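Local coordinates for sensor protein kinase WalK (Staphylococcus aureus, PDB 4YWZ), which is the sensor histidine kinase of the essential WalKR two-component system, its extracellular Cache-family domain probably serving to receive a signal outside the cell, at residues A87-V92 / N133-S138; Q93-L96 / S101-H104; L105-Y110 / K114-V119. The protein carries 1 engineered substitution. All blocks are in the same frame, centred on the assembly; numbering follows the deposited sequence.

Contact 1. Residues A87-V92 / N133-S138; sequences ANDSSV and NIYIES
Asn133 meets Val92 with its amide nitrogen: ND2 lies 3.9 Å from Val92 CG2 and about as far from CG1, so both methyls of the valine face it from one side. That nitrogen is hydrogen-bonded to Asn121 OD1 of the adjacent strand. Two residues on, Tyr135 lies on the same side of the strand. With CG anti to the backbone N (chi1 166°) its ring reaches out to the start of helix 90-98, where CD2 touches Val92 CG2 at 4.1 Å and CE2 comes 3.8 Å from Asp89 OD2, the carboxylate standing steeply to the ring at 79°. The ring is steadied at its far end by Glu137, whose OE2 takes the hydroxyl of Tyr135 (OH to OE2 2.6 Å) on its anti lone pair. Asp89 is the N-cap of helix 90-98: its OD1 receives Val92 N at 3.0 Å, from above the carboxylate plane, and Ser91 OG at 2.6 Å, on the syn side. OD2 is thereby turned to the tyrosine. The first turn of helix 90-98 thus rests on one face of the antiparallel sheet, over strand 129-138 and its neighbours 59-66 and 114-126, while Ile134 and Ile136 on the other face pack against helix 7-37.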
loop_
_atom_site.group_PDB
_atom_site.type_symbol
_atom_site.label_atom_id
_atom_site.label_comp_id
_atom_site.label_asym_id
_atom_site.label_seq_id
_atom_site.Cartn_x
_atom_site.Cartn_y
_atom_site.Cartn_z
ATOM N N ALA A 87 28.659 3.460 6.476
ATOM C CA ALA A 87 27.523 2.525 6.359
ATOM C C ALA A 87 27.979 1.082 6.430
ATOM O O ALA A 87 27.223 0.249 6.960
ATOM C CB ALA A 87 26.805 2.752 5.047
ATOM N N ASN A 88 29.191 0.803 5.931
ATOM C CA ASN A 88 29.713 -0.563 5.933
ATOM C C ASN A 88 28.700 -1.627 5.427
ATOM O O ASN A 88 28.419 -2.649 6.061
ATOM C CB ASN A 88 30.240 -0.886 7.327
ATOM C CG ASN A 88 31.626 -0.238 7.570
ATOM O OD1 ASN A 88 32.297 0.191 6.633
ATOM N ND2 ASN A 88 31.941 -0.029 8.790
ATOM N N ASP A 89 28.157 -1.293 4.256
ATOM C CA ASP A 89 27.026 -2.027 3.664
ATOM C C ASP A 89 27.369 -2.309 2.213
ATOM O O ASP A 89 27.550 -1.391 1.402
ATOM C CB ASP A 89 25.767 -1.240 3.850
ATOM C CG ASP A 89 24.549 -1.901 3.303
ATOM O OD1 ASP A 89 24.524 -2.356 2.132
ATOM O OD2 ASP A 89 23.532 -1.962 4.088
ATOM N N SER A 90 27.459 -3.610 1.893
ATOM C CA SER A 90 27.843 -4.021 0.553
ATOM C C SER A 90 26.815 -3.657 -0.551
ATOM O O SER A 90 27.183 -3.403 -1.683
ATOM C CB SER A 90 27.940 -5.585 0.502
ATOM O OG SER A 90 29.165 -5.826 1.139
ATOM N N SER A 91 25.546 -3.639 -0.160
ATOM C CA SER A 91 24.505 -3.301 -1.150
ATOM C C SER A 91 24.568 -1.827 -1.492
ATOM O O SER A 91 24.430 -1.404 -2.639
ATOM C CB SER A 91 23.087 -3.703 -0.661
ATOM O OG SER A 91 22.597 -2.920 0.422
ATOM N N VAL A 92 24.894 -1.018 -0.504
ATOM C CA VAL A 92 25.080 0.442 -0.705
ATOM C C VAL A 92 26.305 0.658 -1.622
ATOM O O VAL A 92 26.272 1.450 -2.567
ATOM C CB VAL A 92 25.251 1.198 0.603
ATOM C CG1 VAL A 92 25.732 2.657 0.458
ATOM C CG2 VAL A 92 23.951 1.151 1.411
ATOM N N ASN A 133 23.560 7.792 -2.120
ATOM C CA ASN A 133 22.648 6.721 -2.256
ATOM C C ASN A 133 21.530 6.876 -1.232
ATOM O O ASN A 133 21.794 7.278 -0.090
ATOM C CB ASN A 133 23.345 5.366 -2.027
ATOM C CG ASN A 133 22.402 4.200 -2.085
ATOM O OD1 ASN A 133 21.954 3.804 -3.142
ATOM N ND2 ASN A 133 22.058 3.665 -0.873
ATOM N N ILE A 134 20.324 6.580 -1.707
ATOM C CA ILE A 134 19.144 6.560 -0.830
ATOM C C ILE A 134 18.964 5.082 -0.457
ATOM O O ILE A 134 18.788 4.208 -1.338
ATOM C CB ILE A 134 17.878 7.059 -1.611
ATOM C CG1 ILE A 134 18.012 8.559 -1.894
ATOM C CG2 ILE A 134 16.589 6.677 -0.838
ATOM C CD1 ILE A 134 17.025 9.042 -2.970
ATOM N N TYR A 135 19.008 4.755 0.837
ATOM C CA TYR A 135 18.786 3.441 1.382
ATOM C C TYR A 135 17.425 3.459 2.112
ATOM O O TYR A 135 17.193 4.337 2.918
ATOM C CB TYR A 135 19.885 3.200 2.426
ATOM C CG TYR A 135 19.694 2.018 3.373
ATOM C CD1 TYR A 135 19.086 2.219 4.573
ATOM C CD2 TYR A 135 20.203 0.762 3.082
ATOM C CE1 TYR A 135 18.944 1.172 5.493
ATOM C CE2 TYR A 135 20.123 -0.266 3.986
ATOM C CZ TYR A 135 19.426 -0.047 5.192
ATOM O OH TYR A 135 19.233 -1.069 6.123
ATOM N N ILE A 136 16.584 2.522 1.786
ATOM C CA ILE A 136 15.226 2.450 2.325
ATOM C C ILE A 136 15.019 1.068 2.913
ATOM O O ILE A 136 15.273 0.055 2.292
ATOM C CB ILE A 136 14.191 2.718 1.272
ATOM C CG1 ILE A 136 14.352 4.102 0.714
ATOM C CG2 ILE A 136 12.779 2.518 1.830
ATOM C CD1 ILE A 136 13.441 4.383 -0.444
ATOM N N GLU A 137 14.539 1.048 4.183
ATOM C CA GLU A 137 13.948 -0.186 4.830
ATOM C C GLU A 137 12.430 -0.003 4.770
ATOM O O GLU A 137 11.883 1.024 5.244
ATOM C CB GLU A 137 14.381 -0.373 6.286
ATOM C CG GLU A 137 15.834 -0.688 6.421
ATOM C CD GLU A 137 16.315 -0.904 7.900
ATOM O OE1 GLU A 137 15.437 -0.875 8.814
ATOM O OE2 GLU A 137 17.559 -0.934 8.048
ATOM N N SER A 138 11.785 -0.948 4.087
ATOM C CA SER A 138 10.333 -0.900 3.874
ATOM C C SER A 138 9.690 -2.097 4.511
ATOM O O SER A 138 10.227 -3.218 4.565
ATOM C CB SER A 138 10.060 -0.698 2.392
ATOM O OG SER A 138 10.378 -1.816 1.669
#

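Contact 2. Residues Q93-L96 / S101-H104; sequences QKAL and SNDH
Asn102 ND2, the amide nitrogen that touches helix 90-98, is hydrogen-bonded to Ser91 O in the first turn of that helix, while OD1 of the same amide accepts from Asn121 ND2 on the next strand. Both ends of the Asn102 side chain are therefore engaged, which fixes which way round the amide lies. Against segment 93-96 it makes van der Waals contact only. ND2 sits 3.5 Å from Ala95 N, but both are donors and no bond forms; the methyl CB of Ala95 follows at 3.8 Å from ND2. Lys94 adds its CB, 4.0 Å from Asn102 ND2, and its CG slightly farther off, before the extended chain runs on past the asparagine. Here the chain leaves helix 90-98, turns and enters strand 102-109, an outermost strand of the sheet within the chain, in a Cache-type domain. ND2 is brought to the helix by a first torsion that sets Asn102 CG between its own backbone N and carbonyl carbon (chi1 66°). Ser101, at the turn, points its CB away from the helix and bonds through OG to Tyr120 OH. On the sheet side of the helix, the Ala95 methyl also touches Asn121 and Asn133, side chains of the two strands that continue the sheet inward.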
loop_
_atom_site.group_PDB
_atom_site.type_symbol
_atom_site.label_atom_id
_atom_site.label_comp_id
_atom_site.label_asym_id
_atom_site.label_seq_id
_atom_site.Cartn_x
_atom_site.Cartn_y
_atom_site.Cartn_z
ATOM N N GLN A 93 27.408 -0.034 -1.311
ATOM C CA GLN A 93 28.649 0.032 -2.135
ATOM C C GLN A 93 28.341 -0.321 -3.581
ATOM O O GLN A 93 28.875 0.369 -4.485
ATOM C CB GLN A 93 29.733 -0.883 -1.556
ATOM C CG GLN A 93 30.250 -0.483 -0.186
ATOM C CD GLN A 93 31.061 -1.523 0.693
ATOM O OE1 GLN A 93 30.907 -2.713 0.609
ATOM N NE2 GLN A 93 31.825 -0.998 1.604
ATOM N N LYS A 94 27.532 -1.377 -3.786
ATOM C CA LYS A 94 27.165 -1.824 -5.108
ATOM C C LYS A 94 26.430 -0.671 -5.864
ATOM O O LYS A 94 26.720 -0.307 -6.995
ATOM C CB LYS A 94 26.483 -3.134 -5.153
ATOM C CG LYS A 94 26.108 -3.613 -6.504
ATOM C CD LYS A 94 25.430 -4.982 -6.427
ATOM C CE LYS A 94 25.267 -5.545 -7.799
ATOM N NZ LYS A 94 24.195 -6.556 -7.912
ATOM N N ALA A 95 25.435 -0.076 -5.232
ATOM C CA ALA A 95 24.715 1.053 -5.888
ATOM C C ALA A 95 25.592 2.228 -6.210
ATOM O O ALA A 95 25.489 2.829 -7.272
ATOM C CB ALA A 95 23.589 1.502 -4.952
ATOM N N LEU A 96 26.446 2.587 -5.274
ATOM C CA LEU A 96 27.367 3.721 -5.451
ATOM C C LEU A 96 28.314 3.446 -6.639
ATOM O O LEU A 96 28.635 4.394 -7.414
ATOM C CB LEU A 96 28.146 3.952 -4.203
ATOM C CG LEU A 96 27.460 4.590 -3.004
ATOM C CD1 LEU A 96 28.383 4.567 -1.830
ATOM C CD2 LEU A 96 26.882 6.017 -3.206
ATOM N N SER A 101 20.179 0.902 -9.169
ATOM C CA SER A 101 19.421 0.485 -7.968
ATOM C C SER A 101 19.655 -0.980 -7.727
ATOM O O SER A 101 19.989 -1.832 -8.608
ATOM C CB SER A 101 17.949 0.664 -8.251
ATOM O OG SER A 101 17.717 2.041 -8.381
ATOM N N ASN A 102 19.365 -1.411 -6.469
ATOM C CA ASN A 102 19.399 -2.782 -6.077
ATOM C C ASN A 102 18.479 -3.049 -4.908
ATOM O O ASN A 102 17.990 -2.094 -4.343
ATOM C CB ASN A 102 20.814 -3.347 -5.821
ATOM C CG ASN A 102 21.503 -2.727 -4.642
ATOM O OD1 ASN A 102 21.000 -2.759 -3.487
ATOM N ND2 ASN A 102 22.663 -2.160 -4.888
ATOM N N ASP A 103 18.208 -4.320 -4.657
ATOM C CA ASP A 103 17.273 -4.680 -3.517
ATOM C C ASP A 103 17.542 -6.035 -2.963
ATOM O O ASP A 103 18.032 -6.936 -3.683
ATOM C CB ASP A 103 15.773 -4.601 -3.911
ATOM C CG ASP A 103 15.339 -5.708 -4.823
ATOM O OD1 ASP A 103 15.591 -5.583 -6.062
ATOM O OD2 ASP A 103 14.815 -6.736 -4.388
ATOM N N HIS A 104 17.224 -6.226 -1.694
ATOM C CA HIS A 104 17.248 -7.574 -1.096
ATOM C C HIS A 104 16.392 -7.611 0.153
ATOM O O HIS A 104 16.047 -6.563 0.697
ATOM C CB HIS A 104 18.700 -7.966 -0.757
ATOM C CG HIS A 104 19.381 -7.135 0.269
ATOM N ND1 HIS A 104 19.931 -5.899 -0.007
ATOM C CD2 HIS A 104 19.660 -7.382 1.562
ATOM C CE1 HIS A 104 20.457 -5.388 1.102
ATOM N NE2 HIS A 104 20.300 -6.269 2.069
#

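Contact 3. Residues L105-Y110 / K114-V119; sequences LILKDY and KDRVWV
Ile106 pairs with Val117, and Lys108 with Asp115, through four backbone hydrogen bonds. Ile106 N to Val117 O and Val117 N to Ile106 O are both 2.9 Å; Asp115 N to Lys108 O is 2.8 Å, with the donor well above the carbonyl plane. In the intervening non-hydrogen-bonded pairs, CA-H groups lean on the same carbonyls, as Leu107 CA does on Asp115 O at 3.3 Å. This is the beta hairpin of strands 102-109 and 114-126, at one side of the five-stranded antiparallel sheet of a Cache-type domain; the two strand segments are twisted against each other, their directions 143° apart.

Apolar contacts fall on both faces. On the face with Val117, Ile106 and Val117 lie side by side, CG1 of the former 3.7 Å from CB of the latter, and Ile106 CD1 crosses to Val119 CG2. Tyr110 comes back from the turn toward them: Val117 CG2 sits in the plane of its ring, 3.6 Å from Tyr110 CE1, while CG of Lys108 covers one ring face near the rim. On the other face Leu107 CD2 lies 3.6 Å from Arg116 CG, and Leu105 CD2 reaches the indole edge of Trp118 at CD1.

Near the turn the polar link goes through water. A water accepts from Tyr110 N and donates to Asp115 OD2 (2.7 Å from the water oxygen), joining the turn to the second strand. With CG of Asp115 anti to the carbonyl carbon (chi1 -71°), its carboxylate also comes beside the Tyr110 ring, at the edge. Trp118 NE1 bonds to Asp103 OD2, earlier in strand 102-109. Outside the hairpin, Glu137 takes both Lys108 NZ and Tyr110 OH, and Arg116 makes a cation-pi contact with Tyr144 of helix 141-149.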
loop_
_atom_site.group_PDB
_atom_site.type_symbol
_atom_site.label_atom_id
_atom_site.label_comp_id
_atom_site.label_asym_id
_atom_site.label_seq_id
_atom_site.Cartn_x
_atom_site.Cartn_y
_atom_site.Cartn_z
ATOM N N LEU A 105 16.091 -8.835 0.599
ATOM C CA LEU A 105 15.307 -9.016 1.815
ATOM C C LEU A 105 16.209 -9.253 3.000
ATOM O O LEU A 105 17.355 -9.856 2.869
ATOM C CB LEU A 105 14.402 -10.214 1.643
ATOM C CG LEU A 105 13.158 -10.207 0.848
ATOM C CD1 LEU A 105 12.573 -11.649 0.836
ATOM C CD2 LEU A 105 12.119 -9.263 1.524
ATOM N N ILE A 106 15.846 -8.748 4.175
ATOM C CA ILE A 106 16.618 -8.934 5.410
ATOM C C ILE A 106 15.572 -9.402 6.479
ATOM O O ILE A 106 14.384 -9.325 6.222
ATOM C CB ILE A 106 17.405 -7.765 5.957
ATOM C CG1 ILE A 106 16.570 -6.548 6.376
ATOM C CG2 ILE A 106 18.464 -7.295 4.911
ATOM C CD1 ILE A 106 17.232 -5.362 6.949
ATOM N N LEU A 107 16.151 -9.961 7.530
ATOM C CA LEU A 107 15.435 -10.146 8.855
ATOM C C LEU A 107 15.986 -9.255 9.819
ATOM O O LEU A 107 17.194 -9.231 10.071
ATOM C CB LEU A 107 15.569 -11.616 9.297
ATOM C CG LEU A 107 14.909 -12.632 8.394
ATOM C CD1 LEU A 107 15.433 -14.021 8.898
ATOM C CD2 LEU A 107 13.423 -12.672 8.389
ATOM N N LYS A 108 15.120 -8.444 10.482
ATOM C CA LYS A 108 15.578 -7.479 11.393
ATOM C C LYS A 108 14.584 -7.382 12.559
ATOM O O LYS A 108 13.370 -7.372 12.316
ATOM C CB LYS A 108 15.711 -6.138 10.720
ATOM C CG LYS A 108 16.165 -5.043 11.568
ATOM C CD LYS A 108 16.849 -3.939 10.714
ATOM C CE LYS A 108 17.261 -2.734 11.469
ATOM N NZ LYS A 108 18.102 -1.766 10.695
ATOM N N ASP A 109 15.178 -7.355 13.748
ATOM C CA ASP A 109 14.338 -7.258 15.002
ATOM C C ASP A 109 14.400 -5.887 15.492
ATOM O O ASP A 109 15.413 -5.341 15.928
ATOM C CB ASP A 109 14.780 -8.360 15.985
ATOM C CG ASP A 109 13.997 -8.373 17.282
ATOM O OD1 ASP A 109 13.139 -7.532 17.443
ATOM O OD2 ASP A 109 14.361 -9.215 18.137
ATOM N N TYR A 110 13.271 -5.199 15.389
ATOM C CA TYR A 110 13.136 -3.869 15.847
ATOM C C TYR A 110 12.592 -3.742 17.279
ATOM O O TYR A 110 12.400 -2.658 17.796
ATOM C CB TYR A 110 12.147 -3.159 14.965
ATOM C CG TYR A 110 12.536 -2.998 13.509
ATOM C CD1 TYR A 110 12.167 -3.915 12.553
ATOM C CD2 TYR A 110 13.350 -1.955 13.116
ATOM C CE1 TYR A 110 12.500 -3.712 11.181
ATOM C CE2 TYR A 110 13.677 -1.779 11.782
ATOM C CZ TYR A 110 13.230 -2.623 10.817
ATOM O OH TYR A 110 13.607 -2.513 9.469
ATOM N N LYS A 114 12.535 -10.794 15.033
ATOM C CA LYS A 114 12.927 -10.654 13.619
ATOM C C LYS A 114 11.682 -10.590 12.639
ATOM O O LYS A 114 10.746 -11.410 12.582
ATOM C CB LYS A 114 13.855 -11.822 13.248
ATOM C CG LYS A 114 15.212 -11.731 13.863
ATOM C CD LYS A 114 16.021 -12.952 13.373
ATOM C CE LYS A 114 17.436 -12.931 13.943
ATOM N NZ LYS A 114 17.900 -11.503 13.926
ATOM N N ASP A 115 11.637 -9.492 11.852
ATOM C CA ASP A 115 10.645 -9.247 10.882
ATOM C C ASP A 115 11.344 -9.238 9.464
ATOM O O ASP A 115 12.447 -8.724 9.368
ATOM C CB ASP A 115 10.114 -7.780 11.022
ATOM C CG ASP A 115 9.264 -7.540 12.283
ATOM O OD1 ASP A 115 8.675 -8.577 12.711
ATOM O OD2 ASP A 115 9.372 -6.366 12.847
ATOM N N ARG A 116 10.676 -9.764 8.479
ATOM C CA ARG A 116 11.086 -9.565 7.032
ATOM C C ARG A 116 10.977 -8.113 6.594
ATOM O O ARG A 116 9.968 -7.479 6.765
ATOM C CB ARG A 116 10.296 -10.397 6.078
ATOM C CG ARG A 116 10.969 -11.747 5.889
ATOM C CD ARG A 116 10.230 -12.666 4.952
ATOM N NE ARG A 116 9.063 -13.075 5.650
ATOM C CZ ARG A 116 8.360 -14.166 5.403
ATOM N NH1 ARG A 116 8.711 -15.001 4.441
ATOM N NH2 ARG A 116 7.257 -14.360 6.130
ATOM N N VAL A 117 12.085 -7.556 6.039
ATOM C CA VAL A 117 12.169 -6.160 5.636
ATOM C C VAL A 117 12.787 -6.085 4.249
ATOM O O VAL A 117 13.668 -6.829 3.940
ATOM C CB VAL A 117 13.052 -5.369 6.613
ATOM C CG1 VAL A 117 13.348 -3.972 6.074
ATOM C CG2 VAL A 117 12.309 -5.246 7.962
ATOM N N TRP A 118 12.277 -5.256 3.392
ATOM C CA TRP A 118 12.766 -5.161 2.058
ATOM C C TRP A 118 13.643 -3.933 2.023
ATOM O O TRP A 118 13.217 -2.791 2.291
ATOM C CB TRP A 118 11.638 -5.041 1.017
ATOM C CG TRP A 118 12.070 -5.133 -0.391
ATOM C CD1 TRP A 118 12.763 -6.140 -0.943
ATOM C CD2 TRP A 118 11.846 -4.174 -1.458
ATOM N NE1 TRP A 118 12.999 -5.894 -2.314
ATOM C CE2 TRP A 118 12.464 -4.692 -2.637
ATOM C CE3 TRP A 118 11.250 -2.925 -1.518
ATOM C CZ2 TRP A 118 12.419 -4.021 -3.861
ATOM C CZ3 TRP A 118 11.261 -2.231 -2.725
ATOM C CH2 TRP A 118 11.856 -2.787 -3.864
ATOM N N VAL A 119 14.897 -4.115 1.572
ATOM C CA VAL A 119 15.878 -3.044 1.513
ATOM C C VAL A 119 16.063 -2.702 0.025
ATOM O O VAL A 119 16.245 -3.578 -0.846
ATOM C CB VAL A 119 17.282 -3.469 2.023
ATOM C CG1 VAL A 119 18.392 -2.451 1.664
ATOM C CG2 VAL A 119 17.198 -3.806 3.509
HETATM O O HOH W 1 10.534 -6.414 15.337
#

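Overall arrangement
Contacts 1 and 2 share helix 90-98 and lie with their centres about 7 Å apart; contact 3 follows contact 2 along strand 102-109, about 17 Å from it between centres, and both are nested within the chain loop that contact 1 closes. Besides the bond from Ser91 to Asn102, contact 1 touches contact 2 where Asn133 OD1 packs 3.4 Å from Ala95 CB. Where contact 2 gives way to contact 3, the ladder continues with His104 O to Val119 N at 2.8 Å. Contacts 1 and 3, about 13 Å apart between centres, meet at Glu137 and again where Tyr135 CE2 lies 3.6 Å from Val119 CG1. All three contacts involve the same antiparallel sheet.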